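Local coordinates for rhamnosidase B (Bacillus sp., PDB 2OKX), which probably hydrolyses terminal alpha-L-rhamnose residues from glycosides as a family 78 alpha-L-rhamnosidase, with inversion at the anomeric carbon, at residues N5-W10 with I112-A117; L42-D47 with I90-L95. All coordinates share one frame; numbering follows the deposited sequence.

Interaction 1 of 2, residues N5-W10 with I112-A117; sequences NWNASW and IAEIEA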
loop_
_atom_site.group_PDB
_atom_site.type_symbol
_atom_site.label_atom_id
_atom_site.label_comp_id
_atom_site.label_asym_id
_atom_site.label_seq_id
_atom_site.Cartn_x
_atom_site.Cartn_y
_atom_site.Cartn_z
ATOM N N ASN A 5 18.998 -22.904 -15.186
ATOM C CA ASN A 5 18.367 -24.015 -15.902
ATOM C C ASN A 5 17.652 -24.814 -14.850
ATOM O O ASN A 5 18.281 -25.289 -13.882
ATOM C CB ASN A 5 19.418 -24.914 -16.565
ATOM C CG ASN A 5 20.267 -24.177 -17.559
ATOM O OD1 ASN A 5 19.760 -23.362 -18.383
ATOM N ND2 ASN A 5 21.573 -24.454 -17.533
ATOM N N TRP A 6 16.354 -24.988 -15.022
ATOM C CA TRP A 6 15.565 -25.728 -14.069
ATOM C C TRP A 6 15.387 -27.214 -14.401
ATOM O O TRP A 6 15.307 -27.606 -15.570
ATOM C CB TRP A 6 14.185 -25.074 -13.941
ATOM C CG TRP A 6 14.227 -23.689 -13.371
ATOM C CD1 TRP A 6 14.593 -22.538 -14.011
ATOM C CD2 TRP A 6 13.876 -23.315 -12.040
ATOM N NE1 TRP A 6 14.479 -21.466 -13.158
ATOM C CE2 TRP A 6 14.041 -21.917 -11.940
ATOM C CE3 TRP A 6 13.436 -24.028 -10.922
ATOM C CZ2 TRP A 6 13.779 -21.210 -10.755
ATOM C CZ3 TRP A 6 13.173 -23.325 -9.739
ATOM C CH2 TRP A 6 13.346 -21.928 -9.672
ATOM N N ASN A 7 15.312 -28.021 -13.350
ATOM C CA ASN A 7 15.116 -29.459 -13.464
ATOM C C ASN A 7 13.893 -29.790 -12.628
ATOM O O ASN A 7 13.778 -30.878 -12.066
ATOM C CB ASN A 7 16.329 -30.216 -12.920
ATOM C CG ASN A 7 17.596 -29.900 -13.681
ATOM O OD1 ASN A 7 17.686 -30.146 -14.883
ATOM N ND2 ASN A 7 18.584 -29.344 -12.984
ATOM N N ALA A 8 12.991 -28.821 -12.536
ATOM C CA ALA A 8 11.762 -28.979 -11.775
ATOM C C ALA A 8 10.612 -28.510 -12.650
ATOM O O ALA A 8 10.825 -27.835 -13.658
ATOM C CB ALA A 8 11.823 -28.152 -10.493
ATOM N N SER A 9 9.393 -28.861 -12.260
ATOM C CA SER A 9 8.223 -28.474 -13.031
ATOM C C SER A 9 7.224 -27.678 -12.208
ATOM O O SER A 9 7.099 -27.883 -11.000
ATOM C CB SER A 9 7.530 -29.725 -13.580
ATOM O OG SER A 9 8.427 -30.506 -14.349
ATOM N N TRP A 10 6.526 -26.757 -12.867
ATOM C CA TRP A 10 5.497 -25.974 -12.200
ATOM C C TRP A 10 4.397 -26.975 -11.879
ATOM O O TRP A 10 4.002 -27.763 -12.744
ATOM C CB TRP A 10 4.915 -24.910 -13.130
ATOM C CG TRP A 10 5.689 -23.641 -13.229
ATOM C CD1 TRP A 10 6.599 -23.304 -14.185
ATOM C CD2 TRP A 10 5.577 -22.508 -12.361
ATOM N NE1 TRP A 10 7.058 -22.024 -13.973
ATOM C CE2 TRP A 10 6.446 -21.513 -12.858
ATOM C CE3 TRP A 10 4.821 -22.235 -11.212
ATOM C CZ2 TRP A 10 6.580 -20.261 -12.245
ATOM C CZ3 TRP A 10 4.955 -20.988 -10.602
ATOM C CH2 TRP A 10 5.827 -20.020 -11.122
ATOM N N ILE A 112 6.882 -23.926 -8.158
ATOM C CA ILE A 112 8.040 -24.554 -8.769
ATOM C C ILE A 112 9.208 -24.359 -7.803
ATOM O O ILE A 112 9.530 -23.231 -7.418
ATOM C CB ILE A 112 8.365 -23.947 -10.158
ATOM C CG1 ILE A 112 9.503 -24.737 -10.808
ATOM C CG2 ILE A 112 8.726 -22.474 -10.029
ATOM C CD1 ILE A 112 9.734 -24.400 -12.262
ATOM N N ALA A 113 9.817 -25.467 -7.391
ATOM C CA ALA A 113 10.931 -25.423 -6.455
ATOM C C ALA A 113 11.928 -26.532 -6.736
ATOM O O ALA A 113 11.556 -27.627 -7.158
ATOM C CB ALA A 113 10.415 -25.536 -5.026
ATOM N N GLU A 114 13.199 -26.246 -6.488
ATOM C CA GLU A 114 14.249 -27.221 -6.727
ATOM C C GLU A 114 15.399 -27.027 -5.747
ATOM O O GLU A 114 15.857 -25.904 -5.534
ATOM C CB GLU A 114 14.765 -27.072 -8.159
ATOM C CG GLU A 114 15.713 -28.169 -8.610
ATOM C CD GLU A 114 16.334 -27.866 -9.958
ATOM O OE1 GLU A 114 15.602 -27.399 -10.853
ATOM O OE2 GLU A 114 17.549 -28.102 -10.124
ATOM N N ILE A 115 15.852 -28.125 -5.147
ATOM C CA ILE A 115 16.970 -28.081 -4.214
ATOM C C ILE A 115 18.192 -28.591 -4.964
ATOM O O ILE A 115 18.177 -29.693 -5.513
ATOM C CB ILE A 115 16.724 -28.970 -2.981
ATOM C CG1 ILE A 115 15.540 -28.427 -2.180
ATOM C CG2 ILE A 115 17.976 -29.013 -2.114
ATOM C CD1 ILE A 115 15.236 -29.213 -0.929
ATOM N N GLU A 116 19.243 -27.782 -4.990
ATOM C CA GLU A 116 20.464 -28.140 -5.693
ATOM C C GLU A 116 21.685 -28.009 -4.795
ATOM O O GLU A 116 21.784 -27.083 -3.988
ATOM C CB GLU A 116 20.628 -27.249 -6.928
ATOM C CG GLU A 116 21.904 -27.486 -7.721
ATOM C CD GLU A 116 21.967 -26.654 -8.993
ATOM O OE1 GLU A 116 21.941 -25.407 -8.899
ATOM O OE2 GLU A 116 22.041 -27.247 -10.090
ATOM N N ALA A 117 22.613 -28.947 -4.945
ATOM C CA ALA A 117 23.838 -28.952 -4.163
ATOM C C ALA A 117 24.930 -29.678 -4.935
ATOM O O ALA A 117 24.738 -30.809 -5.388
ATOM C CB ALA A 117 23.601 -29.634 -2.826
#
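Ile-112 fits between two indole rings, Trp-10 and Trp-6. Its CG2 methyl sits over the centre of the Trp-10 six-membered ring, 3.7 Å from the centroid and 8° off the ring normal, a nearly ideal CH-pi contact. Trp-187 also stacks on Trp-10. The other branch of Ile-112, with CG1 anti to the backbone N, turns towards Trp-6, and CD1 runs on between the two indoles, 3.8 Å from CD1 of Trp-10 and, obliquely, 4.0 Å from CE3 of Trp-6. CA of Ala-113 lies at the edge of the Trp-6 ring, close to its plane, and Tyr-73 meets the same indole edge-to-face.

Further along, the extended side chain of Glu-114 delivers its carboxylate to Asn-7. OE1 accepts the backbone N-H of Asn-7, N to OE1 2.6 Å, with an N-H...O angle of 164°, while OE2 receives the longer bond from ND2 of Asn-7, 3.3 Å. Both donors use syn positions but sit 33° out of the carboxylate plane. Arg-4, by a salt bridge, and Thr-121 also hold OE2, probably offsetting much of the buried charge. Between the two ends, CB of Ala-8 rests 3.4 Å from O of Ala-113.

No backbone hydrogen bond joins the segments: the N-terminal stretch crosses the sheet containing strand 110-117, then enters the seven-stranded sheet as its edge strand 9-12, in the N-terminal beta-sandwich domain of this rhamnosidase.

Interaction 2 of 2, residues L42-D47 with I90-L95; sequences LHITAD and IAVLVL
Leu-42 and Ile-90 meet tip to tip inside a beta-sandwich, one from each of its facing sheets. Strand 42-47 belongs to the mixed sheet and strand 90-95 to the antiparallel one; the short segments run in roughly the same direction, 37° apart, and their axes approach to 7.0 Å. No hydrogen bond crosses between them, and three apolar pairs two residues apart fill the interface: Leu-42 with Ile-90, Ile-44 with Val-92, and Ala-46 with Val-94.

The rotamers suit a separation that changes along the strands. At the wide end the CA atoms of Leu-42 and Ile-90 are 9.9 Å apart. Leu-42 reaches out extended, with CG anti to its backbone nitrogen (chi1 -168°), whereas Ile-90 turns CG1 to the opposite side from its carbonyl carbon (chi1 -56°) and then folds at chi2; the two CD1 methyls still meet at 4.1 Å. In the middle Ile-44 is fully extended, and its CD1 comes to 4.3 Å from CG2 of Val-92. Where the strands converge, the CA atoms of Ala-46 and Val-94 are only 6.9 Å apart, and a single methyl on Ala-46 is enough to reach both branches of the valine.

Around this interface, Ile-115 and Leu-111 of strand 110-117 and Tyr-50 and Leu-52 of strand 49-54 add further apolar cover. CB of Asp-47 leaves the backbone away from strand 90-95; the carboxylate is held by Tyr-104 at OD1 and by the indole N-H of Trp-187 at OD2. Besides accepting a hydrogen bond from ND1 of His-96, O of Asp-47 lies 3.5 Å from CG1 of Val-94.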
loop_
_atom_site.group_PDB
_atom_site.type_symbol
_atom_site.label_atom_id
_atom_site.label_comp_id
_atom_site.label_asym_id
_atom_site.label_seq_id
_atom_site.Cartn_x
_atom_site.Cartn_y
_atom_site.Cartn_z
ATOM N N LEU A 42 17.919 -23.797 -2.363
ATOM C CA LEU A 42 16.534 -24.103 -2.687
ATOM C C LEU A 42 16.001 -22.906 -3.466
ATOM O O LEU A 42 15.824 -21.816 -2.914
ATOM C CB LEU A 42 15.717 -24.322 -1.411
ATOM C CG LEU A 42 14.315 -24.918 -1.575
ATOM C CD1 LEU A 42 13.798 -25.402 -0.229
ATOM C CD2 LEU A 42 13.372 -23.879 -2.172
ATOM N N HIS A 43 15.772 -23.116 -4.759
ATOM C CA HIS A 43 15.271 -22.079 -5.652
ATOM C C HIS A 43 13.766 -22.249 -5.770
ATOM O O HIS A 43 13.280 -23.345 -6.041
ATOM C CB HIS A 43 15.935 -22.228 -7.017
ATOM C CG HIS A 43 17.427 -22.318 -6.948
ATOM N ND1 HIS A 43 18.233 -21.221 -6.727
ATOM C CD2 HIS A 43 18.261 -23.380 -7.062
ATOM C CE1 HIS A 43 19.497 -21.602 -6.711
ATOM N NE2 HIS A 43 19.542 -22.908 -6.913
ATOM N N ILE A 44 13.026 -21.161 -5.585
ATOM C CA ILE A 44 11.574 -21.249 -5.613
ATOM C C ILE A 44 10.831 -19.971 -5.990
ATOM O O ILE A 44 11.319 -18.856 -5.789
ATOM C CB ILE A 44 11.060 -21.700 -4.221
ATOM C CG1 ILE A 44 9.531 -21.713 -4.178
ATOM C CG2 ILE A 44 11.603 -20.759 -3.144
ATOM C CD1 ILE A 44 8.965 -22.178 -2.841
ATOM N N THR A 45 9.646 -20.160 -6.558
ATOM C CA THR A 45 8.756 -19.064 -6.910
ATOM C C THR A 45 7.368 -19.679 -6.971
ATOM O O THR A 45 7.228 -20.900 -7.038
ATOM C CB THR A 45 9.113 -18.393 -8.257
ATOM O OG1 THR A 45 8.359 -17.179 -8.383
ATOM C CG2 THR A 45 8.780 -19.301 -9.432
ATOM N N ALA A 46 6.338 -18.847 -6.913
ATOM C CA ALA A 46 4.980 -19.353 -6.952
ATOM C C ALA A 46 4.016 -18.280 -7.425
ATOM O O ALA A 46 4.379 -17.114 -7.559
ATOM C CB ALA A 46 4.568 -19.849 -5.578
ATOM N N ASP A 47 2.787 -18.698 -7.689
ATOM C CA ASP A 47 1.729 -17.806 -8.140
ATOM C C ASP A 47 0.543 -18.136 -7.240
ATOM O O ASP A 47 0.024 -19.250 -7.312
ATOM C CB ASP A 47 1.381 -18.110 -9.605
ATOM C CG ASP A 47 0.380 -17.130 -10.180
ATOM O OD1 ASP A 47 -0.583 -16.792 -9.467
ATOM O OD2 ASP A 47 0.549 -16.706 -11.343
ATOM N N ILE A 90 10.026 -31.004 2.431
ATOM C CA ILE A 90 9.816 -29.635 1.984
ATOM C C ILE A 90 8.310 -29.434 1.947
ATOM O O ILE A 90 7.588 -30.231 1.344
ATOM C CB ILE A 90 10.371 -29.392 0.566
ATOM C CG1 ILE A 90 11.857 -29.751 0.509
ATOM C CG2 ILE A 90 10.164 -27.937 0.176
ATOM C CD1 ILE A 90 12.728 -28.939 1.454
ATOM N N ALA A 91 7.837 -28.382 2.606
ATOM C CA ALA A 91 6.410 -28.084 2.645
ATOM C C ALA A 91 6.196 -26.641 2.227
ATOM O O ALA A 91 6.948 -25.749 2.626
ATOM C CB ALA A 91 5.867 -28.308 4.045
ATOM N N VAL A 92 5.170 -26.406 1.420
ATOM C CA VAL A 92 4.897 -25.059 0.952
ATOM C C VAL A 92 3.418 -24.723 0.973
ATOM O O VAL A 92 2.571 -25.561 0.652
ATOM C CB VAL A 92 5.391 -24.851 -0.497
ATOM C CG1 VAL A 92 5.194 -23.394 -0.905
ATOM C CG2 VAL A 92 6.850 -25.267 -0.630
ATOM N N LEU A 93 3.117 -23.493 1.368
ATOM C CA LEU A 93 1.748 -23.003 1.375
ATOM C C LEU A 93 1.730 -21.979 0.254
ATOM O O LEU A 93 2.509 -21.028 0.271
ATOM C CB LEU A 93 1.405 -22.307 2.693
ATOM C CG LEU A 93 0.043 -21.597 2.671
ATOM C CD1 LEU A 93 -1.066 -22.637 2.610
ATOM C CD2 LEU A 93 -0.122 -20.726 3.909
ATOM N N VAL A 94 0.870 -22.180 -0.737
ATOM C CA VAL A 94 0.791 -21.235 -1.837
ATOM C C VAL A 94 -0.567 -20.552 -1.823
ATOM O O VAL A 94 -1.607 -21.211 -1.774
ATOM C CB VAL A 94 1.000 -21.930 -3.208
ATOM C CG1 VAL A 94 0.814 -20.923 -4.338
ATOM C CG2 VAL A 94 2.395 -22.541 -3.279
ATOM N N LEU A 95 -0.550 -19.223 -1.832
ATOM C CA LEU A 95 -1.782 -18.448 -1.852
ATOM C C LEU A 95 -2.000 -18.029 -3.299
ATOM O O LEU A 95 -1.140 -17.373 -3.882
ATOM C CB LEU A 95 -1.661 -17.181 -0.994
ATOM C CG LEU A 95 -1.431 -17.246 0.519
ATOM C CD1 LEU A 95 -0.001 -17.698 0.814
ATOM C CD2 LEU A 95 -1.678 -15.865 1.115
#

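From the N terminus, residues 5-10 pass over the mixed sheet and lead into strand 9-12 at the rim of the antiparallel sheet. Strand 42-47 follows in the mixed sheet, and interaction 2 closes a loop when the chain comes back through 90-95 in the opposing sheet. Strand 110-117 then returns to the mixed sheet beside 41-47, closing the longer loop of interaction 1, inside which interaction 2 is nested. The two contacts, with centres about 11 Å apart, each contribute one strand of that neighbouring pair, which joins them: probable backbone bonds link His-43 N to Glu-114 O and Thr-45 N to Ile-112 O. Ile-115 also packs on Ile-90 across the sandwich.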